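Local coordinates for hypothetical protein PH1789 (Pyrococcus horikoshii, PDB 1WR2) that is of unknown function but belongs to the ATP-grasp superfamily of two-lobed alpha/beta proteins, at residues Ile147-Leu155 against Lys165-Tyr173; Pro118-Val126 against Ile136-Val145. All blocks are in the same frame, centred on the assembly; numbering follows the deposited sequence.

Contact 1: residues Ile147-Leu155 against Lys165-Tyr173; sequences ILKDVTFRL and KMIQEIKAY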
loop_
_atom_site.group_PDB
_atom_site.type_symbol
_atom_site.label_atom_id
_atom_site.label_comp_id
_atom_site.label_asym_id
_atom_site.label_seq_id
_atom_site.Cartn_x
_atom_site.Cartn_y
_atom_site.Cartn_z
ATOM N N ILE A 147 18.516 5.585 -5.547
ATOM C CA ILE A 147 19.913 5.548 -5.967
ATOM C C ILE A 147 20.120 4.532 -7.084
ATOM O O ILE A 147 20.845 4.792 -8.042
ATOM C CB ILE A 147 20.845 5.169 -4.795
ATOM C CG1 ILE A 147 20.749 6.225 -3.694
ATOM C CG2 ILE A 147 22.280 5.046 -5.285
ATOM C CD1 ILE A 147 21.563 5.891 -2.461
ATOM N N LEU A 148 19.480 3.375 -6.959
ATOM C CA LEU A 148 19.624 2.325 -7.953
ATOM C C LEU A 148 18.902 2.641 -9.261
ATOM O O LEU A 148 19.294 2.155 -10.320
ATOM C CB LEU A 148 19.149 0.988 -7.375
ATOM C CG LEU A 148 19.991 0.462 -6.205
ATOM C CD1 LEU A 148 19.436 -0.872 -5.724
ATOM C CD2 LEU A 148 21.442 0.293 -6.646
ATOM N N LYS A 149 17.850 3.451 -9.188
ATOM C CA LYS A 149 17.118 3.860 -10.388
ATOM C C LYS A 149 16.889 2.665 -11.311
ATOM O O LYS A 149 17.313 2.684 -12.468
ATOM C CB LYS A 149 17.933 4.923 -11.140
ATOM C CG LYS A 149 18.527 6.012 -10.240
ATOM C CD LYS A 149 19.626 6.822 -10.940
ATOM C CE LYS A 149 20.893 5.990 -11.162
ATOM N NZ LYS A 149 22.057 6.789 -11.678
ATOM N N ASP A 150 16.218 1.634 -10.808
ATOM C CA ASP A 150 15.979 0.432 -11.601
ATOM C C ASP A 150 14.495 0.059 -11.646
ATOM O O ASP A 150 14.023 -0.758 -10.864
ATOM C CB ASP A 150 16.808 -0.718 -11.019
ATOM C CG ASP A 150 16.641 -2.018 -11.778
ATOM O OD1 ASP A 150 16.664 -1.996 -13.033
ATOM O OD2 ASP A 150 16.508 -3.066 -11.106
ATOM N N VAL A 151 13.763 0.677 -12.564
ATOM C CA VAL A 151 12.342 0.406 -12.698
ATOM C C VAL A 151 11.998 0.216 -14.164
ATOM O O VAL A 151 12.570 0.873 -15.032
ATOM C CB VAL A 151 11.489 1.576 -12.138
ATOM C CG1 VAL A 151 11.937 1.918 -10.721
ATOM C CG2 VAL A 151 11.626 2.796 -13.033
ATOM N N THR A 152 11.073 -0.694 -14.439
ATOM C CA THR A 152 10.634 -0.935 -15.806
ATOM C C THR A 152 9.167 -0.509 -15.834
ATOM O O THR A 152 8.540 -0.407 -14.773
ATOM C CB THR A 152 10.764 -2.431 -16.184
ATOM O OG1 THR A 152 10.007 -3.239 -15.268
ATOM C CG2 THR A 152 12.225 -2.855 -16.135
ATOM N N PHE A 153 8.625 -0.243 -17.020
ATOM C CA PHE A 153 7.231 0.173 -17.115
ATOM C C PHE A 153 6.535 -0.390 -18.348
ATOM O O PHE A 153 7.177 -0.952 -19.243
ATOM C CB PHE A 153 7.127 1.709 -17.107
ATOM C CG PHE A 153 7.351 2.348 -18.451
ATOM C CD1 PHE A 153 6.287 2.539 -19.335
ATOM C CD2 PHE A 153 8.623 2.754 -18.841
ATOM C CE1 PHE A 153 6.490 3.129 -20.594
ATOM C CE2 PHE A 153 8.839 3.342 -20.093
ATOM C CZ PHE A 153 7.766 3.530 -20.973
ATOM N N ARG A 154 5.215 -0.238 -18.378
ATOM C CA ARG A 154 4.401 -0.716 -19.489
ATOM C C ARG A 154 3.120 0.112 -19.460
ATOM O O ARG A 154 2.726 0.601 -18.398
ATOM C CB ARG A 154 4.070 -2.198 -19.276
ATOM C CG ARG A 154 4.384 -3.118 -20.446
ATOM C CD ARG A 154 5.778 -2.879 -20.982
ATOM N NE ARG A 154 6.461 -4.120 -21.320
ATOM C CZ ARG A 154 7.724 -4.370 -20.999
ATOM N NH1 ARG A 154 8.428 -3.464 -20.332
ATOM N NH2 ARG A 154 8.281 -5.520 -21.342
ATOM N N LEU A 155 2.475 0.293 -20.607
ATOM C CA LEU A 155 1.230 1.054 -20.621
ATOM C C LEU A 155 0.082 0.145 -20.184
ATOM O O LEU A 155 0.051 -1.042 -20.512
ATOM C CB LEU A 155 0.953 1.624 -22.015
ATOM C CG LEU A 155 1.953 2.686 -22.470
ATOM C CD1 LEU A 155 1.532 3.262 -23.822
ATOM C CD2 LEU A 155 2.022 3.789 -21.415
ATOM N N LYS A 165 7.541 -10.084 -18.658
ATOM C CA LYS A 165 8.628 -9.414 -19.341
ATOM C C LYS A 165 9.180 -8.235 -18.523
ATOM O O LYS A 165 10.389 -8.146 -18.307
ATOM C CB LYS A 165 8.134 -8.944 -20.710
ATOM C CG LYS A 165 9.214 -8.502 -21.685
ATOM C CD LYS A 165 8.594 -8.241 -23.059
ATOM C CE LYS A 165 9.583 -7.630 -24.041
ATOM N NZ LYS A 165 8.922 -7.309 -25.337
ATOM N N MET A 166 8.311 -7.340 -18.055
ATOM C CA MET A 166 8.798 -6.191 -17.289
ATOM C C MET A 166 9.461 -6.614 -15.977
ATOM O O MET A 166 10.259 -5.872 -15.408
ATOM C CB MET A 166 7.668 -5.186 -17.027
ATOM C CG MET A 166 6.584 -5.644 -16.086
ATOM S SD MET A 166 5.182 -4.502 -16.105
ATOM C CE MET A 166 5.926 -3.027 -15.382
ATOM N N ILE A 167 9.140 -7.811 -15.501
ATOM C CA ILE A 167 9.752 -8.299 -14.276
ATOM C C ILE A 167 11.176 -8.751 -14.592
ATOM O O ILE A 167 12.093 -8.575 -13.790
ATOM C CB ILE A 167 8.976 -9.499 -13.682
ATOM C CG1 ILE A 167 7.556 -9.071 -13.293
ATOM C CG2 ILE A 167 9.709 -10.031 -12.453
ATOM C CD1 ILE A 167 6.712 -10.210 -12.709
ATOM N N GLN A 168 11.358 -9.317 -15.779
ATOM C CA GLN A 168 12.666 -9.814 -16.194
ATOM C C GLN A 168 13.608 -8.725 -16.694
ATOM O O GLN A 168 14.824 -8.918 -16.727
ATOM C CB GLN A 168 12.485 -10.873 -17.282
ATOM C CG GLN A 168 11.542 -11.988 -16.876
ATOM C CD GLN A 168 11.371 -13.040 -17.951
ATOM O OE1 GLN A 168 11.306 -12.725 -19.144
ATOM N NE2 GLN A 168 11.273 -14.300 -17.534
ATOM N N GLU A 169 13.048 -7.583 -17.074
ATOM C CA GLU A 169 13.834 -6.474 -17.593
ATOM C C GLU A 169 14.586 -5.637 -16.556
ATOM O O GLU A 169 15.503 -4.895 -16.914
ATOM C CB GLU A 169 12.934 -5.562 -18.436
ATOM C CG GLU A 169 12.247 -6.277 -19.589
ATOM C CD GLU A 169 11.411 -5.347 -20.450
ATOM O OE1 GLU A 169 10.764 -4.436 -19.896
ATOM O OE2 GLU A 169 11.395 -5.536 -21.685
ATOM N N ILE A 170 14.217 -5.733 -15.279
ATOM C CA ILE A 170 14.914 -4.941 -14.264
ATOM C C ILE A 170 16.309 -5.511 -14.035
ATOM O O ILE A 170 16.509 -6.725 -14.092
ATOM C CB ILE A 170 14.156 -4.909 -12.905
ATOM C CG1 ILE A 170 13.963 -6.330 -12.372
ATOM C CG2 ILE A 170 12.812 -4.186 -13.068
ATOM C CD1 ILE A 170 13.349 -6.380 -10.982
ATOM N N LYS A 171 17.274 -4.634 -13.781
ATOM C CA LYS A 171 18.643 -5.082 -13.560
ATOM C C LYS A 171 18.724 -6.049 -12.383
ATOM O O LYS A 171 19.502 -7.001 -12.402
ATOM C CB LYS A 171 19.558 -3.889 -13.298
ATOM C CG LYS A 171 19.623 -2.885 -14.438
ATOM C CD LYS A 171 20.755 -1.888 -14.219
ATOM C CE LYS A 171 20.746 -0.807 -15.274
ATOM N NZ LYS A 171 19.448 -0.071 -15.264
ATOM N N ALA A 172 17.907 -5.803 -11.367
ATOM C CA ALA A 172 17.902 -6.641 -10.177
ATOM C C ALA A 172 17.136 -7.947 -10.337
ATOM O O ALA A 172 16.860 -8.627 -9.347
ATOM C CB ALA A 172 17.342 -5.862 -9.006
ATOM N N TYR A 173 16.792 -8.307 -11.571
ATOM C CA TYR A 173 16.053 -9.543 -11.793
ATOM C C TYR A 173 16.747 -10.782 -11.232
ATOM O O TYR A 173 16.105 -11.636 -10.608
ATOM C CB TYR A 173 15.794 -9.786 -13.276
ATOM C CG TYR A 173 15.122 -11.117 -13.475
ATOM C CD1 TYR A 173 13.794 -11.302 -13.101
ATOM C CD2 TYR A 173 15.841 -12.220 -13.933
ATOM C CE1 TYR A 173 13.196 -12.551 -13.167
ATOM C CE2 TYR A 173 15.253 -13.479 -14.002
ATOM C CZ TYR A 173 13.930 -13.635 -13.615
ATOM O OH TYR A 173 13.338 -14.877 -13.663
#

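Contact 2: residues Pro118-Val126 against Ile136-Val145; sequences PGREVIIGV and IMFGLGGIFV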
loop_
_atom_site.group_PDB
_atom_site.type_symbol
_atom_site.label_atom_id
_atom_site.label_comp_id
_atom_site.label_asym_id
_atom_site.label_seq_id
_atom_site.Cartn_x
_atom_site.Cartn_y
_atom_site.Cartn_z
ATOM N N PRO A 118 8.677 -10.440 7.044
ATOM C CA PRO A 118 9.394 -9.759 5.966
ATOM C C PRO A 118 9.667 -10.679 4.781
ATOM O O PRO A 118 9.735 -11.903 4.927
ATOM C CB PRO A 118 10.671 -9.280 6.652
ATOM C CG PRO A 118 10.883 -10.302 7.723
ATOM C CD PRO A 118 9.493 -10.497 8.268
ATOM N N GLY A 119 9.797 -10.074 3.604
ATOM C CA GLY A 119 10.066 -10.822 2.391
ATOM C C GLY A 119 10.774 -9.884 1.436
ATOM O O GLY A 119 11.140 -8.779 1.831
ATOM N N ARG A 120 10.970 -10.302 0.190
ATOM C CA ARG A 120 11.643 -9.452 -0.788
ATOM C C ARG A 120 10.812 -8.201 -1.067
ATOM O O ARG A 120 9.666 -8.297 -1.503
ATOM C CB ARG A 120 11.865 -10.214 -2.094
ATOM C CG ARG A 120 12.490 -9.368 -3.195
ATOM C CD ARG A 120 13.921 -8.978 -2.859
ATOM N NE ARG A 120 14.775 -10.155 -2.726
ATOM C CZ ARG A 120 16.084 -10.107 -2.512
ATOM N NH1 ARG A 120 16.700 -8.935 -2.408
ATOM N NH2 ARG A 120 16.778 -11.233 -2.402
ATOM N N GLU A 121 11.390 -7.028 -0.821
ATOM C CA GLU A 121 10.671 -5.783 -1.055
ATOM C C GLU A 121 10.626 -5.381 -2.522
ATOM O O GLU A 121 11.664 -5.315 -3.185
ATOM C CB GLU A 121 11.297 -4.633 -0.259
ATOM C CG GLU A 121 11.056 -4.690 1.229
ATOM C CD GLU A 121 11.316 -3.357 1.907
ATOM O OE1 GLU A 121 10.613 -2.367 1.585
ATOM O OE2 GLU A 121 12.225 -3.296 2.763
ATOM N N VAL A 122 9.419 -5.129 -3.025
ATOM C CA VAL A 122 9.241 -4.681 -4.399
ATOM C C VAL A 122 8.269 -3.506 -4.371
ATOM O O VAL A 122 7.617 -3.244 -3.351
ATOM C CB VAL A 122 8.665 -5.778 -5.334
ATOM C CG1 VAL A 122 9.552 -7.018 -5.302
ATOM C CG2 VAL A 122 7.245 -6.103 -4.948
ATOM N N ILE A 123 8.188 -2.783 -5.479
ATOM C CA ILE A 123 7.299 -1.631 -5.559
ATOM C C ILE A 123 6.553 -1.627 -6.885
ATOM O O ILE A 123 7.144 -1.857 -7.940
ATOM C CB ILE A 123 8.088 -0.292 -5.469
ATOM C CG1 ILE A 123 8.779 -0.159 -4.107
ATOM C CG2 ILE A 123 7.137 0.885 -5.689
ATOM C CD1 ILE A 123 9.618 1.126 -3.971
ATOM N N ILE A 124 5.251 -1.379 -6.827
ATOM C CA ILE A 124 4.449 -1.287 -8.035
ATOM C C ILE A 124 3.855 0.112 -8.042
ATOM O O ILE A 124 3.118 0.493 -7.124
ATOM C CB ILE A 124 3.319 -2.326 -8.067
ATOM C CG1 ILE A 124 3.907 -3.728 -8.265
ATOM C CG2 ILE A 124 2.345 -1.992 -9.186
ATOM C CD1 ILE A 124 2.877 -4.851 -8.214
ATOM N N GLY A 125 4.202 0.884 -9.065
ATOM C CA GLY A 125 3.697 2.239 -9.177
ATOM C C GLY A 125 2.849 2.464 -10.416
ATOM O O GLY A 125 2.955 1.736 -11.400
ATOM N N VAL A 126 2.007 3.487 -10.356
ATOM C CA VAL A 126 1.127 3.855 -11.452
ATOM C C VAL A 126 1.068 5.370 -11.566
ATOM O O VAL A 126 0.867 6.081 -10.578
ATOM C CB VAL A 126 -0.306 3.310 -11.233
ATOM C CG1 VAL A 126 -1.255 3.875 -12.280
ATOM C CG2 VAL A 126 -0.297 1.790 -11.310
ATOM N N ILE A 136 2.124 1.429 -15.678
ATOM C CA ILE A 136 2.400 0.673 -14.483
ATOM C C ILE A 136 3.913 0.419 -14.443
ATOM O O ILE A 136 4.527 0.107 -15.463
ATOM C CB ILE A 136 1.610 -0.653 -14.491
ATOM C CG1 ILE A 136 1.823 -1.401 -13.173
ATOM C CG2 ILE A 136 2.022 -1.498 -15.699
ATOM C CD1 ILE A 136 0.784 -2.487 -12.928
ATOM N N MET A 137 4.500 0.586 -13.261
ATOM C CA MET A 137 5.942 0.413 -13.053
ATOM C C MET A 137 6.232 -0.680 -12.037
ATOM O O MET A 137 5.442 -0.928 -11.120
ATOM C CB MET A 137 6.572 1.712 -12.521
ATOM C CG MET A 137 6.768 2.844 -13.523
ATOM S SD MET A 137 5.250 3.508 -14.256
ATOM C CE MET A 137 4.633 4.597 -12.951
ATOM N N PHE A 138 7.393 -1.305 -12.187
ATOM C CA PHE A 138 7.834 -2.353 -11.282
ATOM C C PHE A 138 9.329 -2.221 -11.045
ATOM O O PHE A 138 10.081 -1.879 -11.956
ATOM C CB PHE A 138 7.561 -3.739 -11.858
ATOM C CG PHE A 138 8.170 -4.845 -11.051
ATOM C CD1 PHE A 138 7.629 -5.201 -9.817
ATOM C CD2 PHE A 138 9.319 -5.496 -11.497
ATOM C CE1 PHE A 138 8.220 -6.181 -9.038
ATOM C CE2 PHE A 138 9.922 -6.485 -10.722
ATOM C CZ PHE A 138 9.373 -6.829 -9.489
ATOM N N GLY A 139 9.751 -2.501 -9.817
ATOM C CA GLY A 139 11.158 -2.440 -9.470
ATOM C C GLY A 139 11.302 -2.872 -8.024
ATOM O O GLY A 139 10.303 -2.949 -7.309
ATOM N N LEU A 140 12.521 -3.164 -7.581
ATOM C CA LEU A 140 12.716 -3.571 -6.192
ATOM C C LEU A 140 12.597 -2.373 -5.264
ATOM O O LEU A 140 12.826 -1.230 -5.670
ATOM C CB LEU A 140 14.093 -4.214 -5.985
ATOM C CG LEU A 140 14.353 -5.596 -6.587
ATOM C CD1 LEU A 140 15.675 -6.136 -6.061
ATOM C CD2 LEU A 140 13.231 -6.542 -6.223
ATOM N N GLY A 141 12.243 -2.644 -4.012
ATOM C CA GLY A 141 12.111 -1.581 -3.034
ATOM C C GLY A 141 13.389 -1.443 -2.230
ATOM O O GLY A 141 14.477 -1.737 -2.723
ATOM N N GLY A 142 13.263 -1.006 -0.983
ATOM C CA GLY A 142 14.439 -0.833 -0.153
ATOM C C GLY A 142 14.666 0.647 0.059
ATOM O O GLY A 142 13.911 1.464 -0.463
ATOM N N ILE A 143 15.701 1.003 0.812
ATOM C CA ILE A 143 15.978 2.410 1.076
ATOM C C ILE A 143 16.847 3.058 -0.005
ATOM O O ILE A 143 17.020 4.280 -0.023
ATOM C CB ILE A 143 16.653 2.586 2.451
ATOM C CG1 ILE A 143 17.923 1.736 2.526
ATOM C CG2 ILE A 143 15.681 2.180 3.554
ATOM C CD1 ILE A 143 18.704 1.906 3.817
ATOM N N PHE A 144 17.371 2.239 -0.912
ATOM C CA PHE A 144 18.223 2.730 -1.992
ATOM C C PHE A 144 17.547 2.672 -3.360
ATOM O O PHE A 144 18.220 2.582 -4.389
ATOM C CB PHE A 144 19.525 1.926 -2.032
ATOM C CG PHE A 144 20.285 1.947 -0.735
ATOM C CD1 PHE A 144 20.674 3.156 -0.159
ATOM C CD2 PHE A 144 20.605 0.760 -0.081
ATOM C CE1 PHE A 144 21.370 3.184 1.049
ATOM C CE2 PHE A 144 21.301 0.776 1.129
ATOM C CZ PHE A 144 21.683 1.991 1.694
ATOM N N VAL A 145 16.219 2.736 -3.370
ATOM C CA VAL A 145 15.467 2.687 -4.620
ATOM C C VAL A 145 15.777 3.887 -5.516
ATOM O O VAL A 145 15.912 3.746 -6.730
ATOM C CB VAL A 145 13.943 2.633 -4.354
ATOM C CG1 VAL A 145 13.494 3.903 -3.660
ATOM C CG2 VAL A 145 13.190 2.449 -5.663
HETATM O O HOH W 1 9.961 -0.346 -0.126
#

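Contact 1: residues Ile147-Leu155 against Lys165-Tyr173
Arg-154, Thr-152 and Asp-150 reach from strand 152-155 and the loop before it to the end of helix 160-168 and the turn beyond, tying the outermost strand of the six-stranded antiparallel sheet of this ATP-grasp domain to that helix. Alternate residues of an extended chain point the same way, which is why these three share the work while Val-151 and Phe-153 turn from the helix. Arg-154 bends at chi2 and chi3 and meets Glu-169 from the opposite direction: NH1 lies 2.6 Å from OE1 of Glu-169, which it approaches on the syn side, and a weak bond joins NH2 to OE2 of Glu-169. The guanidinium and carboxylate planes are 55° apart, so the two groups do not meet as a coplanar pair. A second bond from NH1, to the carbonyl O of Phe-153, helps fix the guanidinium's rotation; CB of Met-166 lies over one face, toward the rim, and the chain of Lys-165 passes its edge.

Thr-152 suits its place by being half polar. A chi1 of 57° sets OG1 between the backbone N and the carbonyl carbon, turned to Met-166 O, to which it donates at 2.6 Å, and leaves CG2 to press tightly on CG2 of Ile-170, 3.4 Å away. Met-166 and Ile-170 carry this apolar side inward to Phe-138 of the neighbouring strand.

Asp-150 serves the type I turn from Ile-170 to Tyr-173. Its carboxylate, held out by a chi1 of 180°, accepts two backbone N-H groups on syn sides: OD1 takes Lys-171 N at 2.8 Å, and OD2 takes Ala-172 N at 3.1 Å.

Contact 2: residues Pro118-Val126 against Ile136-Val145
Strands 120-129 and 133-140 pair here as the two arms of an antiparallel beta hairpin, in the interior of the six-stranded sheet, with strand 208-218 on the far side of the first arm and strand 152-155 beyond the second. Backbone bonds set the register. Ile-123 pairs with Gly-139 through Ile-123 N to Gly-139 O (2.8 Å) and a longer return bond, and Gly-125 pairs with Met-137 through bonds in both directions, of which Met-137 N to Gly-125 O is 2.7 Å. Between them Ile-124 and Phe-138 form a non-hydrogen-bonded pair.

In this ATP-grasp domain the two faces of the hairpin differ. Ile-124, Val-126, Ile-136 and Phe-138 share one, where helix 187-203 packs on the last three, and branched or aromatic residues fill it well. Ile-124 and Ile-136 lie side by side, CG2 of the first 4.1 Å from CG1 of the second. The Phe-138 ring, swung along the strand by a chi1 of 172°, brings CE1 to 3.8 Å from CB of Val-122 and turns an edge to CG1 of Ile-124. On the other face Met-137 folds at chi2 and chi3, laying CE beside the Gly-125 backbone, 3.7 Å from its O.

Past Leu-140 the chain turns away. Gly-141 N still bonds to Glu-121 O at 2.9 Å, almost straight at 177° but from above the carbonyl plane. Glycine suits this place, since a CB would sit tightly against Glu-121 CB and Ile-123 CG1. At Gly-142 (phi 110°) a CB would jam against Gly-141 O, which by itself calls for glycine; a water donating to Glu-121 OE1 (2.7 Å) weakly accepts the N-H of Gly-142.

How the contacts relate
Contact 2 and contact 1 follow one another along the chain and lie side by side in one sheet, their centres about 10 Å apart. Strand 133-140 is common ground: one edge pairs with strand 120-129 within contact 2, the other with strand 152-155 of contact 1. Two probable backbone hydrogen bonds make the second join, Thr-152 N to Phe-138 O and Arg-154 O to Ile-136 N, each 2.9 Å. Side chains of contact 1 add to it: Ala-172 CB packs 3.4 Å from Leu-140 CD1, and Met-166 CE lies 3.4 Å from the backbone O of Ile-136. Contact 1 thus involves the outermost strand, whereas contact 2 is nearer the centre of the chain.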